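Local structure of peroxidase (Cellulomonas bogoriensis 69B4 = DSM 16987, 6QZO) at residues R116-H124 with P222-S230; D74-R82 with A93-V103. The protein is a heme b protein of the DyP-type peroxidase family and probably uses hydrogen peroxide to oxidise substrates such as dyes. One frame throughout, in Å; residues are numbered along the deposited sequence.

Interaction 1. Residues R116-H124 with P222-S230; sequences RHRAPAWLH and PGWLTGGTS
The indole N-H of W224 points straight at the carbonyl of R118: NE1 lies 2.9 Å from R118 O, with 173° at the hydrogen. The oxygen sits at the ring edge, in the indole plane, while seen from the R118 peptide the donor is tilted 34° from the carbonyl plane. W224 can reach it because its CG stands between the backbone N and the carbonyl carbon (chi1 73°), which puts the NE1 edge of the ring beside R118 O. P222, which follows a cis peptide bond, brings CG to 3.5 Å from the same R118 O, so apolar carbon packs beside the bond. A phenylalanine in place of W224 would probably leave R118 O without this donor and loosen the hold on the end of the 3-10 segment 116-118.

Farther along, the P120 ring meets three side chains. Its CB meets P222 CD, the two prolines crossing at about a right angle, its CD lies near W224 CZ2, and its CG rests 3.7 Å from L225 CD1. The same L225 methyl reaches W122 CZ2 at 3.6 Å, arriving from the opposite direction. W122 is sandwiched: P120 CB lies over one face and S230 CB over the other, the latter 3.6 Å from the centroid of the six-membered ring in a CH-pi contact. P120 and W122 belong to the type I turn 120-123, which presents both side chains to 222-230.

S230 OG bonds to Q332 O, and the R118 guanidinium forms a salt bridge with the C-terminal carboxylate of G383. W224 and R118 touch helix 378-381, W122 packs on helix 335-338 and on A365 of strand 356-366, and S230 lies on strand 229-238, placing this loop pair beside the C-terminal half's sheet.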
ATOM      1  N   ARG A 116      26.573   9.991 -23.715  1.00 27.78           N
ATOM      2  CA  ARG A 116      27.006  10.861 -22.579  1.00 28.59           C
ATOM      3  C   ARG A 116      26.998  12.327 -23.035  1.00 28.68           C
ATOM      4  O   ARG A 116      26.617  13.204 -22.253  1.00 27.68           O
ATOM      5  CB  ARG A 116      28.423  10.537 -22.092  1.00 30.60           C
ATOM      6  CG  ARG A 116      28.649   9.128 -21.576  1.00 31.76           C
ATOM      7  CD  ARG A 116      29.995   8.971 -20.895  1.00 33.60           C
ATOM      8  NE  ARG A 116      29.742   8.758 -19.477  1.00 35.78           N
ATOM      9  CZ  ARG A 116      29.843   9.689 -18.520  1.00 36.00           C
ATOM     10  NH1 ARG A 116      30.317  10.900 -18.776  1.00 36.24           N
ATOM     11  NH2 ARG A 116      29.525   9.373 -17.277  1.00 35.67           N
ATOM     12  N   HIS A 117      27.405  12.568 -24.283  1.00 29.32           N
ATOM     13  CA  HIS A 117      27.491  13.905 -24.930  1.00 29.76           C
ATOM     14  C   HIS A 117      26.099  14.550 -25.043  1.00 28.52           C
ATOM     15  O   HIS A 117      26.044  15.772 -25.291  1.00 27.85           O
ATOM     16  CB  HIS A 117      28.234  13.789 -26.280  1.00 31.22           C
ATOM     17  CG  HIS A 117      27.586  12.861 -27.252  1.00 31.97           C
ATOM     18  ND1 HIS A 117      26.622  13.289 -28.140  1.00 32.67           N
ATOM     19  CD2 HIS A 117      27.757  11.532 -27.483  1.00 32.55           C
ATOM     20  CE1 HIS A 117      26.207  12.256 -28.860  1.00 33.21           C
ATOM     21  NE2 HIS A 117      26.884  11.168 -28.474  1.00 32.54           N
ATOM     22  N   ARG A 118      25.013  13.793 -24.852  1.00 27.44           N
ATOM     23  CA  ARG A 118      23.620  14.335 -24.911  1.00 26.90           C
ATOM     24  C   ARG A 118      23.075  14.584 -23.501  1.00 25.74           C
ATOM     25  O   ARG A 118      21.957  15.105 -23.397  1.00 26.35           O
ATOM     26  CB  ARG A 118      22.702  13.402 -25.706  1.00 27.61           C
ATOM     27  CG  ARG A 118      23.116  13.242 -27.164  1.00 28.89           C
ATOM     28  CD  ARG A 118      22.759  14.433 -28.028  1.00 30.43           C
ATOM     29  NE  ARG A 118      22.630  14.028 -29.427  1.00 32.00           N
ATOM     30  CZ  ARG A 118      23.412  14.426 -30.434  1.00 33.23           C
ATOM     31  NH1 ARG A 118      24.397  15.289 -30.220  1.00 33.71           N
ATOM     32  NH2 ARG A 118      23.201  13.955 -31.657  1.00 33.53           N
ATOM     33  N   ALA A 119      23.837  14.260 -22.456  1.00 24.70           N
ATOM     34  CA  ALA A 119      23.451  14.476 -21.040  1.00 23.48           C
ATOM     35  C   ALA A 119      23.362  15.973 -20.773  1.00 23.45           C
ATOM     36  O   ALA A 119      24.317  16.698 -21.029  1.00 24.29           O
ATOM     37  CB  ALA A 119      24.454  13.834 -20.106  1.00 23.16           C
ATOM     38  N   PRO A 120      22.230  16.499 -20.250  1.00 22.87           N
ATOM     39  CA  PRO A 120      22.224  17.864 -19.721  1.00 22.64           C
ATOM     40  C   PRO A 120      23.184  17.992 -18.525  1.00 22.48           C
ATOM     41  O   PRO A 120      23.464  16.987 -17.885  1.00 22.13           O
ATOM     42  CB  PRO A 120      20.768  18.096 -19.299  1.00 22.40           C
ATOM     43  CG  PRO A 120      20.175  16.696 -19.166  1.00 21.73           C
ATOM     44  CD  PRO A 120      20.918  15.832 -20.156  1.00 21.88           C
ATOM     45  N   ALA A 121      23.701  19.196 -18.281  1.00 22.45           N
ATOM     46  CA  ALA A 121      24.667  19.519 -17.206  1.00 22.57           C
ATOM     47  C   ALA A 121      24.117  19.090 -15.834  1.00 22.16           C
ATOM     48  O   ALA A 121      24.917  18.779 -14.935  1.00 22.21           O
ATOM     49  CB  ALA A 121      24.982  20.996 -17.217  1.00 23.09           C
ATOM     50  N   TRP A 122      22.795  19.080 -15.660  1.00 21.61           N
ATOM     51  CA  TRP A 122      22.141  18.799 -14.354  1.00 21.00           C
ATOM     52  C   TRP A 122      21.843  17.301 -14.151  1.00 20.50           C
ATOM     53  O   TRP A 122      21.300  16.969 -13.114  1.00 20.73           O
ATOM     54  CB  TRP A 122      20.887  19.663 -14.200  1.00 20.73           C
ATOM     55  CG  TRP A 122      19.930  19.641 -15.346  1.00 20.67           C
ATOM     56  CD1 TRP A 122      19.729  20.633 -16.262  1.00 21.11           C
ATOM     57  CD2 TRP A 122      19.010  18.585 -15.692  1.00 20.00           C
ATOM     58  NE1 TRP A 122      18.753  20.271 -17.154  1.00 20.92           N
ATOM     59  CE2 TRP A 122      18.290  19.025 -16.825  1.00 20.20           C
ATOM     60  CE3 TRP A 122      18.737  17.316 -15.173  1.00 19.40           C
ATOM     61  CZ2 TRP A 122      17.317  18.240 -17.435  1.00 19.96           C
ATOM     62  CZ3 TRP A 122      17.779  16.540 -15.775  1.00 19.23           C
ATOM     63  CH2 TRP A 122      17.089  16.990 -16.898  1.00 19.44           C
ATOM     64  N   LEU A 123      22.209  16.420 -15.075  1.00 20.31           N
ATOM     65  CA  LEU A 123      21.902  14.965 -14.943  1.00 20.00           C
ATOM     66  C   LEU A 123      23.041  14.278 -14.192  1.00 20.14           C
ATOM     67  O   LEU A 123      23.946  13.733 -14.847  1.00 20.58           O
ATOM     68  CB  LEU A 123      21.679  14.314 -16.309  1.00 19.87           C
ATOM     69  CG  LEU A 123      21.256  12.853 -16.249  1.00 19.77           C
ATOM     70  CD1 LEU A 123      20.017  12.714 -15.382  1.00 19.35           C
ATOM     71  CD2 LEU A 123      21.012  12.291 -17.638  1.00 20.03           C
ATOM     72  N   HIS A 124      22.984  14.338 -12.859  1.00 19.94           N
ATOM     73  CA  HIS A 124      23.990  13.778 -11.924  1.00 20.14           C
ATOM     74  C   HIS A 124      23.348  13.717 -10.543  1.00 19.88           C
ATOM     75  O   HIS A 124      22.393  14.441 -10.278  1.00 19.88           O
ATOM     76  CB  HIS A 124      25.287  14.625 -11.938  1.00 20.71           C
ATOM     77  CG  HIS A 124      25.079  16.044 -11.531  1.00 20.72           C
ATOM     78  ND1 HIS A 124      24.721  16.393 -10.252  1.00 20.62           N
ATOM     79  CD2 HIS A 124      25.165  17.199 -12.206  1.00 21.25           C
ATOM     80  CE1 HIS A 124      24.574  17.707 -10.158  1.00 20.83           C
ATOM     81  NE2 HIS A 124      24.839  18.228 -11.343  1.00 21.37           N
ATOM     82  N   PRO A 222      20.171  20.226 -24.319  1.00 34.24           N
ATOM     83  CA  PRO A 222      20.070  19.376 -25.511  1.00 32.64           C
ATOM     84  C   PRO A 222      18.650  19.278 -26.090  1.00 30.41           C
ATOM     85  O   PRO A 222      17.707  19.266 -25.334  1.00 29.16           O
ATOM     86  CB  PRO A 222      20.552  18.018 -24.977  1.00 32.42           C
ATOM     87  CG  PRO A 222      20.054  17.990 -23.539  1.00 32.32           C
ATOM     88  CD  PRO A 222      20.105  19.441 -23.079  1.00 32.77           C
ATOM     89  N   GLY A 223      18.554  19.194 -27.423  1.00 30.00           N
ATOM     90  CA  GLY A 223      17.304  19.295 -28.200  1.00 29.36           C
ATOM     91  C   GLY A 223      16.334  18.172 -27.894  1.00 28.26           C
ATOM     92  O   GLY A 223      15.119  18.392 -28.031  1.00 28.17           O
ATOM     93  N   TRP A 224      16.834  17.000 -27.501  1.00 27.59           N
ATOM     94  CA  TRP A 224      15.994  15.795 -27.259  1.00 27.29           C
ATOM     95  C   TRP A 224      15.070  15.980 -26.041  1.00 26.19           C
ATOM     96  O   TRP A 224      14.104  15.200 -25.923  1.00 25.88           O
ATOM     97  CB  TRP A 224      16.863  14.544 -27.101  1.00 27.72           C
ATOM     98  CG  TRP A 224      17.629  14.444 -25.817  1.00 27.36           C
ATOM     99  CD1 TRP A 224      18.921  14.828 -25.612  1.00 28.19           C
ATOM    100  CD2 TRP A 224      17.179  13.879 -24.570  1.00 26.96           C
ATOM    101  NE1 TRP A 224      19.297  14.563 -24.325  1.00 28.07           N
ATOM    102  CE2 TRP A 224      18.252  13.972 -23.662  1.00 27.00           C
ATOM    103  CE3 TRP A 224      15.986  13.292 -24.132  1.00 26.98           C
ATOM    104  CZ2 TRP A 224      18.171  13.505 -22.353  1.00 26.35           C
ATOM    105  CZ3 TRP A 224      15.902  12.838 -22.835  1.00 26.06           C
ATOM    106  CH2 TRP A 224      16.978  12.944 -21.959  1.00 25.98           C
ATOM    107  N   LEU A 225      15.341  16.954 -25.169  1.00 25.03           N
ATOM    108  CA  LEU A 225      14.529  17.194 -23.948  1.00 24.17           C
ATOM    109  C   LEU A 225      13.365  18.161 -24.201  1.00 24.41           C
ATOM    110  O   LEU A 225      12.666  18.464 -23.214  1.00 24.52           O
ATOM    111  CB  LEU A 225      15.433  17.740 -22.841  1.00 23.78           C
ATOM    112  CG  LEU A 225      15.982  16.695 -21.880  1.00 23.23           C
ATOM    113  CD1 LEU A 225      16.934  17.370 -20.925  1.00 23.33           C
ATOM    114  CD2 LEU A 225      14.868  15.998 -21.111  1.00 22.56           C
ATOM    115  N   THR A 226      13.127  18.607 -25.437  1.00 24.13           N
ATOM    116  CA  THR A 226      11.948  19.450 -25.770  1.00 24.68           C
ATOM    117  C   THR A 226      10.667  18.763 -25.294  1.00 24.24           C
ATOM    118  O   THR A 226      10.448  17.613 -25.712  1.00 24.87           O
ATOM    119  CB  THR A 226      11.776  19.689 -27.276  1.00 25.49           C
ATOM    120  OG1 THR A 226      13.045  20.069 -27.808  1.00 25.84           O
ATOM    121  CG2 THR A 226      10.727  20.742 -27.566  1.00 26.02           C
ATOM    122  N   GLY A 227       9.839  19.466 -24.507  1.00 24.07           N
ATOM    123  CA  GLY A 227       8.594  18.936 -23.919  1.00 23.53           C
ATOM    124  C   GLY A 227       8.870  18.142 -22.639  1.00 22.86           C
ATOM    125  O   GLY A 227       7.897  17.648 -22.006  1.00 22.47           O
ATOM    126  N   GLY A 228      10.148  18.015 -22.277  1.00 22.39           N
ATOM    127  CA  GLY A 228      10.614  17.183 -21.158  1.00 22.35           C
ATOM    128  C   GLY A 228      10.928  18.030 -19.938  1.00 22.70           C
ATOM    129  O   GLY A 228      10.600  19.237 -19.915  1.00 23.23           O
ATOM    130  N   THR A 229      11.555  17.416 -18.945  1.00 22.47           N
ATOM    131  CA  THR A 229      11.768  18.029 -17.619  1.00 22.20           C
ATOM    132  C   THR A 229      12.821  17.196 -16.889  1.00 21.79           C
ATOM    133  O   THR A 229      13.377  16.261 -17.500  1.00 21.30           O
ATOM    134  CB  THR A 229      10.429  18.145 -16.866  1.00 22.50           C
ATOM    135  OG1 THR A 229      10.599  18.936 -15.683  1.00 23.08           O
ATOM    136  CG2 THR A 229       9.848  16.796 -16.498  1.00 21.70           C
ATOM    137  N   SER A 230      13.102  17.576 -15.649  1.00 21.62           N
ATOM    138  CA  SER A 230      13.967  16.827 -14.713  1.00 21.54           C
ATOM    139  C   SER A 230      13.097  16.372 -13.549  1.00 20.94           C
ATOM    140  O   SER A 230      12.097  17.050 -13.264  1.00 21.06           O
ATOM    141  CB  SER A 230      15.120  17.661 -14.250  1.00 21.88           C
ATOM    142  OG  SER A 230      14.683  18.678 -13.374  1.00 22.26           O
TER

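Interaction 2. Residues D74-R82 with A93-V103; sequences DIERLTTGR and ALVPAALTVTV
A Schellman motif ends helix 61-78, and the loop leading to strand 100-105 packs against it. G81, the C-prime residue with positive phi, gives its N to L78 O, while R82 N and T80 N approach R77 O from opposite faces of its plane. On the other side of the contact, A93 O lies 3.2 Å from G81 CA, a CA-H...O contact, and L94 CA returns one to G81 O. One water donates to both G81 O and L94 O, at 2.7 Å from the former, and so bridges the two backbones. A CB on G81 would press on L94 O and P96 CD.

P96 sets CB 3.7 Å from T79 O, against the turn 78-81. The apolar part runs back along the helix. L99 CG stands anti to the backbone N (chi1 -179°), which carries CD2 to 3.6 Å from L78 CB, and L78 CD2 reaches A93 CB. T79 CG2 rests 3.4 Å from L99 O, whereas its OG1 donates to I75 O, which also accepts from T79 N. One turn earlier, I75 crosses V101 obliquely, CG1 3.8 Å from V101 CB, and extends CD1 to V103 CG2.

V101 and V103 thus show the helix one face of the strand, while T100 and T102 bond through their backbones to C148 and Q146 of strand 143-149. Helix 152-165 approaches L78 and A93, and L94 packs on P188 of the second subunit. A helix laid over one face of an antiparallel sheet, leading by a loop into a strand of that sheet, is characteristic of the ferredoxin-like fold of the dimeric alpha-beta barrel superfamily, which includes the DyP-type peroxidases.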
ATOM      1  N   ASP A  74       3.238  -1.112 -23.976  1.00 23.15           N
ATOM      2  CA  ASP A  74       2.598  -1.487 -22.687  1.00 23.74           C
ATOM      3  C   ASP A  74       1.930  -0.254 -22.068  1.00 23.27           C
ATOM      4  O   ASP A  74       0.812  -0.382 -21.565  1.00 23.59           O
ATOM      5  CB  ASP A  74       3.601  -2.128 -21.726  1.00 24.36           C
ATOM      6  CG  ASP A  74       3.944  -3.576 -22.080  1.00 25.70           C
ATOM      7  OD1 ASP A  74       3.189  -4.173 -22.868  1.00 26.58           O
ATOM      8  OD2 ASP A  74       4.970  -4.088 -21.554  1.00 26.36           O
ATOM      9  N   ILE A  75       2.586   0.904 -22.114  1.00 23.07           N
ATOM     10  CA  ILE A  75       2.011   2.167 -21.574  1.00 22.98           C
ATOM     11  C   ILE A  75       0.746   2.508 -22.369  1.00 23.50           C
ATOM     12  O   ILE A  75      -0.276   2.835 -21.744  1.00 24.02           O
ATOM     13  CB  ILE A  75       3.037   3.311 -21.608  1.00 23.07           C
ATOM     14  CG1 ILE A  75       4.224   3.041 -20.687  1.00 22.45           C
ATOM     15  CG2 ILE A  75       2.364   4.632 -21.249  1.00 23.34           C
ATOM     16  CD1 ILE A  75       5.373   3.990 -20.907  1.00 22.53           C
ATOM     17  N   GLU A  76       0.808   2.446 -23.698  1.00 23.55           N
ATOM     18  CA  GLU A  76      -0.330   2.854 -24.564  1.00 23.93           C
ATOM     19  C   GLU A  76      -1.523   1.931 -24.295  1.00 23.94           C
ATOM     20  O   GLU A  76      -2.675   2.416 -24.322  1.00 24.25           O
ATOM     21  CB  GLU A  76       0.079   2.855 -26.042  1.00 24.25           C
ATOM     22  CG  GLU A  76       0.989   4.013 -26.423  1.00 24.01           C
ATOM     23  CD  GLU A  76       1.387   4.100 -27.886  1.00 24.33           C
ATOM     24  OE1 GLU A  76       0.979   3.237 -28.660  1.00 24.41           O
ATOM     25  OE2 GLU A  76       2.009   5.094 -28.266  1.00 24.55           O
ATOM     26  N   ARG A  77      -1.254   0.649 -24.036  1.00 23.31           N
ATOM     27  CA  ARG A  77      -2.294  -0.382 -23.771  1.00 22.75           C
ATOM     28  C   ARG A  77      -2.835  -0.263 -22.344  1.00 21.91           C
ATOM     29  O   ARG A  77      -4.054  -0.104 -22.194  1.00 22.64           O
ATOM     30  CB  ARG A  77      -1.715  -1.778 -23.989  1.00 22.87           C
ATOM     31  CG  ARG A  77      -1.781  -2.222 -25.439  1.00 23.64           C
ATOM     32  CD  ARG A  77      -0.714  -3.219 -25.816  1.00 24.01           C
ATOM     33  NE  ARG A  77      -0.930  -3.569 -27.209  1.00 25.17           N
ATOM     34  CZ  ARG A  77      -1.891  -4.387 -27.626  1.00 25.56           C
ATOM     35  NH1 ARG A  77      -2.690  -4.984 -26.766  1.00 25.51           N
ATOM     36  NH2 ARG A  77      -2.022  -4.636 -28.911  1.00 26.80           N
ATOM     37  N   LEU A  78      -1.976  -0.379 -21.337  1.00 20.98           N
ATOM     38  CA  LEU A  78      -2.409  -0.452 -19.909  1.00 20.41           C
ATOM     39  C   LEU A  78      -3.213   0.812 -19.559  1.00 20.13           C
ATOM     40  O   LEU A  78      -4.282   0.674 -18.941  1.00 20.40           O
ATOM     41  CB  LEU A  78      -1.194  -0.638 -18.993  1.00 20.08           C
ATOM     42  CG  LEU A  78      -0.464  -1.980 -19.118  1.00 20.04           C
ATOM     43  CD1 LEU A  78       0.888  -1.938 -18.413  1.00 19.48           C
ATOM     44  CD2 LEU A  78      -1.300  -3.120 -18.556  1.00 20.56           C
ATOM     45  N   THR A  79      -2.775   1.986 -20.009  1.00 20.09           N
ATOM     46  CA  THR A  79      -3.401   3.305 -19.674  1.00 20.17           C
ATOM     47  C   THR A  79      -4.785   3.438 -20.329  1.00 20.96           C
ATOM     48  O   THR A  79      -5.558   4.310 -19.873  1.00 21.64           O
ATOM     49  CB  THR A  79      -2.486   4.485 -20.033  1.00 19.76           C
ATOM     50  OG1 THR A  79      -2.204   4.428 -21.431  1.00 20.11           O
ATOM     51  CG2 THR A  79      -1.195   4.477 -19.251  1.00 19.02           C
ATOM     52  N   THR A  80      -5.106   2.602 -21.324  1.00 21.39           N
ATOM     53  CA  THR A  80      -6.424   2.598 -22.016  1.00 22.17           C
ATOM     54  C   THR A  80      -7.220   1.361 -21.601  1.00 22.60           C
ATOM     55  O   THR A  80      -8.286   1.118 -22.201  1.00 23.45           O
ATOM     56  CB  THR A  80      -6.262   2.717 -23.536  1.00 22.38           C
ATOM     57  OG1 THR A  80      -5.484   1.614 -24.006  1.00 22.55           O
ATOM     58  CG2 THR A  80      -5.613   4.019 -23.944  1.00 22.21           C
ATOM     59  N   GLY A  81      -6.740   0.633 -20.587  1.00 22.56           N
ATOM     60  CA  GLY A  81      -7.439  -0.533 -20.021  1.00 22.94           C
ATOM     61  C   GLY A  81      -7.396  -1.725 -20.967  1.00 23.93           C
ATOM     62  O   GLY A  81      -8.355  -2.539 -20.952  1.00 24.59           O
ATOM     63  N   ARG A  82      -6.333  -1.828 -21.774  1.00 24.44           N
ATOM     64  CA  ARG A  82      -6.063  -3.018 -22.613  1.00 25.18           C
ATOM     65  C   ARG A  82      -4.868  -3.737 -22.010  1.00 24.61           C
ATOM     66  O   ARG A  82      -3.963  -3.092 -21.477  1.00 23.56           O
ATOM     67  CB  ARG A  82      -5.789  -2.649 -24.076  1.00 26.41           C
ATOM     68  CG  ARG A  82      -6.964  -2.012 -24.815  1.00 27.53           C
ATOM     69  CD  ARG A  82      -6.524  -1.533 -26.203  1.00 28.67           C
ATOM     70  NE  ARG A  82      -5.526  -0.448 -26.137  1.00 28.50           N
ATOM     71  CZ  ARG A  82      -4.618  -0.157 -27.069  1.00 28.82           C
ATOM     72  NH1 ARG A  82      -4.528  -0.857 -28.193  1.00 29.61           N
ATOM     73  NH2 ARG A  82      -3.799   0.860 -26.868  1.00 28.99           N
ATOM     74  N   ALA A  93      -6.062  -5.793 -16.101  1.00 20.93           N
ATOM     75  CA  ALA A  93      -5.728  -4.597 -16.914  1.00 20.44           C
ATOM     76  C   ALA A  93      -6.982  -3.803 -17.287  1.00 20.92           C
ATOM     77  O   ALA A  93      -6.838  -2.654 -17.652  1.00 20.61           O
ATOM     78  CB  ALA A  93      -4.982  -5.006 -18.159  1.00 20.49           C
ATOM     79  N   LEU A  94      -8.171  -4.397 -17.200  1.00 21.52           N
ATOM     80  CA  LEU A  94      -9.393  -3.869 -17.839  1.00 22.14           C
ATOM     81  C   LEU A  94      -9.856  -2.588 -17.151  1.00 21.89           C
ATOM     82  O   LEU A  94     -10.659  -1.860 -17.769  1.00 22.41           O
ATOM     83  CB  LEU A  94     -10.480  -4.942 -17.807  1.00 23.57           C
ATOM     84  CG  LEU A  94     -10.143  -6.213 -18.575  1.00 24.26           C
ATOM     85  CD1 LEU A  94     -11.355  -7.120 -18.681  1.00 25.16           C
ATOM     86  CD2 LEU A  94      -9.607  -5.897 -19.967  1.00 24.93           C
ATOM     87  N   VAL A  95      -9.382  -2.301 -15.934  1.00 21.04           N
ATOM     88  CA  VAL A  95      -9.793  -1.097 -15.162  1.00 20.41           C
ATOM     89  C   VAL A  95      -8.613  -0.136 -15.139  1.00 19.65           C
ATOM     90  O   VAL A  95      -7.684  -0.321 -14.355  1.00 19.45           O
ATOM     91  CB  VAL A  95     -10.273  -1.472 -13.753  1.00 20.64           C
ATOM     92  CG1 VAL A  95     -10.618  -0.247 -12.906  1.00 20.67           C
ATOM     93  CG2 VAL A  95     -11.457  -2.426 -13.813  1.00 21.17           C
ATOM     94  N   PRO A  96      -8.590   0.895 -16.016  1.00 19.40           N
ATOM     95  CA  PRO A  96      -7.431   1.780 -16.127  1.00 18.74           C
ATOM     96  C   PRO A  96      -7.220   2.662 -14.887  1.00 17.99           C
ATOM     97  O   PRO A  96      -6.092   2.915 -14.574  1.00 17.51           O
ATOM     98  CB  PRO A  96      -7.718   2.605 -17.390  1.00 19.11           C
ATOM     99  CG  PRO A  96      -9.219   2.605 -17.486  1.00 19.99           C
ATOM    100  CD  PRO A  96      -9.650   1.241 -16.979  1.00 20.04           C
ATOM    101  N   ALA A  97      -8.292   3.138 -14.254  1.00 18.01           N
ATOM    102  CA  ALA A  97      -8.234   3.885 -12.974  1.00 17.49           C
ATOM    103  C   ALA A  97      -7.214   5.040 -13.060  1.00 17.01           C
ATOM    104  O   ALA A  97      -6.384   5.181 -12.130  1.00 16.82           O
ATOM    105  CB  ALA A  97      -7.873   2.929 -11.861  1.00 17.20           C
ATOM    106  N   ALA A  98      -7.279   5.838 -14.126  1.00 16.96           N
ATOM    107  CA  ALA A  98      -6.427   7.030 -14.367  1.00 16.63           C
ATOM    108  C   ALA A  98      -4.936   6.657 -14.412  1.00 16.07           C
ATOM    109  O   ALA A  98      -4.111   7.522 -14.104  1.00 15.71           O
ATOM    110  CB  ALA A  98      -6.711   8.071 -13.312  1.00 16.58           C
ATOM    111  N   LEU A  99      -4.596   5.427 -14.804  1.00 15.93           N
ATOM    112  CA  LEU A  99      -3.184   4.960 -14.839  1.00 15.73           C
ATOM    113  C   LEU A  99      -2.353   5.941 -15.674  1.00 16.08           C
ATOM    114  O   LEU A  99      -2.800   6.270 -16.788  1.00 16.34           O
ATOM    115  CB  LEU A  99      -3.094   3.562 -15.452  1.00 15.64           C
ATOM    116  CG  LEU A  99      -1.689   2.961 -15.515  1.00 15.11           C
ATOM    117  CD1 LEU A  99      -1.089   2.838 -14.126  1.00 14.69           C
ATOM    118  CD2 LEU A  99      -1.728   1.591 -16.192  1.00 15.12           C
ATOM    119  N   THR A 100      -1.199   6.364 -15.137  1.00 16.19           N
ATOM    120  CA  THR A 100      -0.092   7.020 -15.876  1.00 16.42           C
ATOM    121  C   THR A 100       1.213   6.274 -15.591  1.00 16.22           C
ATOM    122  O   THR A 100       1.347   5.708 -14.484  1.00 16.35           O
ATOM    123  CB  THR A 100       0.082   8.497 -15.491  1.00 16.55           C
ATOM    124  OG1 THR A 100       0.404   8.610 -14.102  1.00 16.19           O
ATOM    125  CG2 THR A 100      -1.138   9.332 -15.799  1.00 16.96           C
ATOM    126  N   VAL A 101       2.107   6.253 -16.578  1.00 16.27           N
ATOM    127  CA  VAL A 101       3.521   5.811 -16.449  1.00 16.02           C
ATOM    128  C   VAL A 101       4.358   6.971 -16.957  1.00 16.35           C
ATOM    129  O   VAL A 101       4.074   7.421 -18.090  1.00 17.83           O
ATOM    130  CB  VAL A 101       3.806   4.527 -17.249  1.00 16.02           C
ATOM    131  CG1 VAL A 101       5.247   4.046 -17.077  1.00 15.84           C
ATOM    132  CG2 VAL A 101       2.834   3.423 -16.868  1.00 15.86           C
ATOM    133  N   THR A 102       5.270   7.482 -16.135  1.00 15.80           N
ATOM    134  CA  THR A 102       6.226   8.556 -16.501  1.00 15.76           C
ATOM    135  C   THR A 102       7.617   7.927 -16.513  1.00 15.81           C
ATOM    136  O   THR A 102       7.973   7.292 -15.481  1.00 15.27           O
ATOM    137  CB  THR A 102       6.128   9.728 -15.518  1.00 15.63           C
ATOM    138  OG1 THR A 102       4.748  10.092 -15.346  1.00 15.67           O
ATOM    139  CG2 THR A 102       6.937  10.925 -15.956  1.00 15.62           C
ATOM    140  N   VAL A 103       8.331   8.039 -17.641  1.00 16.13           N
ATOM    141  CA  VAL A 103       9.679   7.426 -17.832  1.00 16.14           C
ATOM    142  C   VAL A 103      10.736   8.509 -17.631  1.00 16.14           C
ATOM    143  O   VAL A 103      10.641   9.570 -18.276  1.00 16.32           O
ATOM    144  CB  VAL A 103       9.821   6.795 -19.230  1.00 16.43           C
ATOM    145  CG1 VAL A 103      11.130   6.036 -19.382  1.00 16.37           C
ATOM    146  CG2 VAL A 103       8.640   5.894 -19.542  1.00 16.73           C
TER
HETATM  147  O   HOH W   1     -10.852  -1.841 -20.362  1.00 21.94           O

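From the N terminus, interaction 2 comes first: segment 74-82 holds the end of helix 61-78, ten residues without helix or strand follow, and 93-103 returns along the helix, closing a short local loop within the N-terminal half. The chain then passes through strand 100-105 and helix 107-113 to 116-124, which opens interaction 1. This closes a far longer loop, with 97 residues between its segments, including strands 143-149 and 170-179 and helix 152-165. The two are in series, neither nested nor crossed; the centres of interactions 1 and 2 are about 26 Å apart. Interaction 2 ties helix to sheet inside one half, whereas interaction 1 joins the N-terminal and C-terminal family regions.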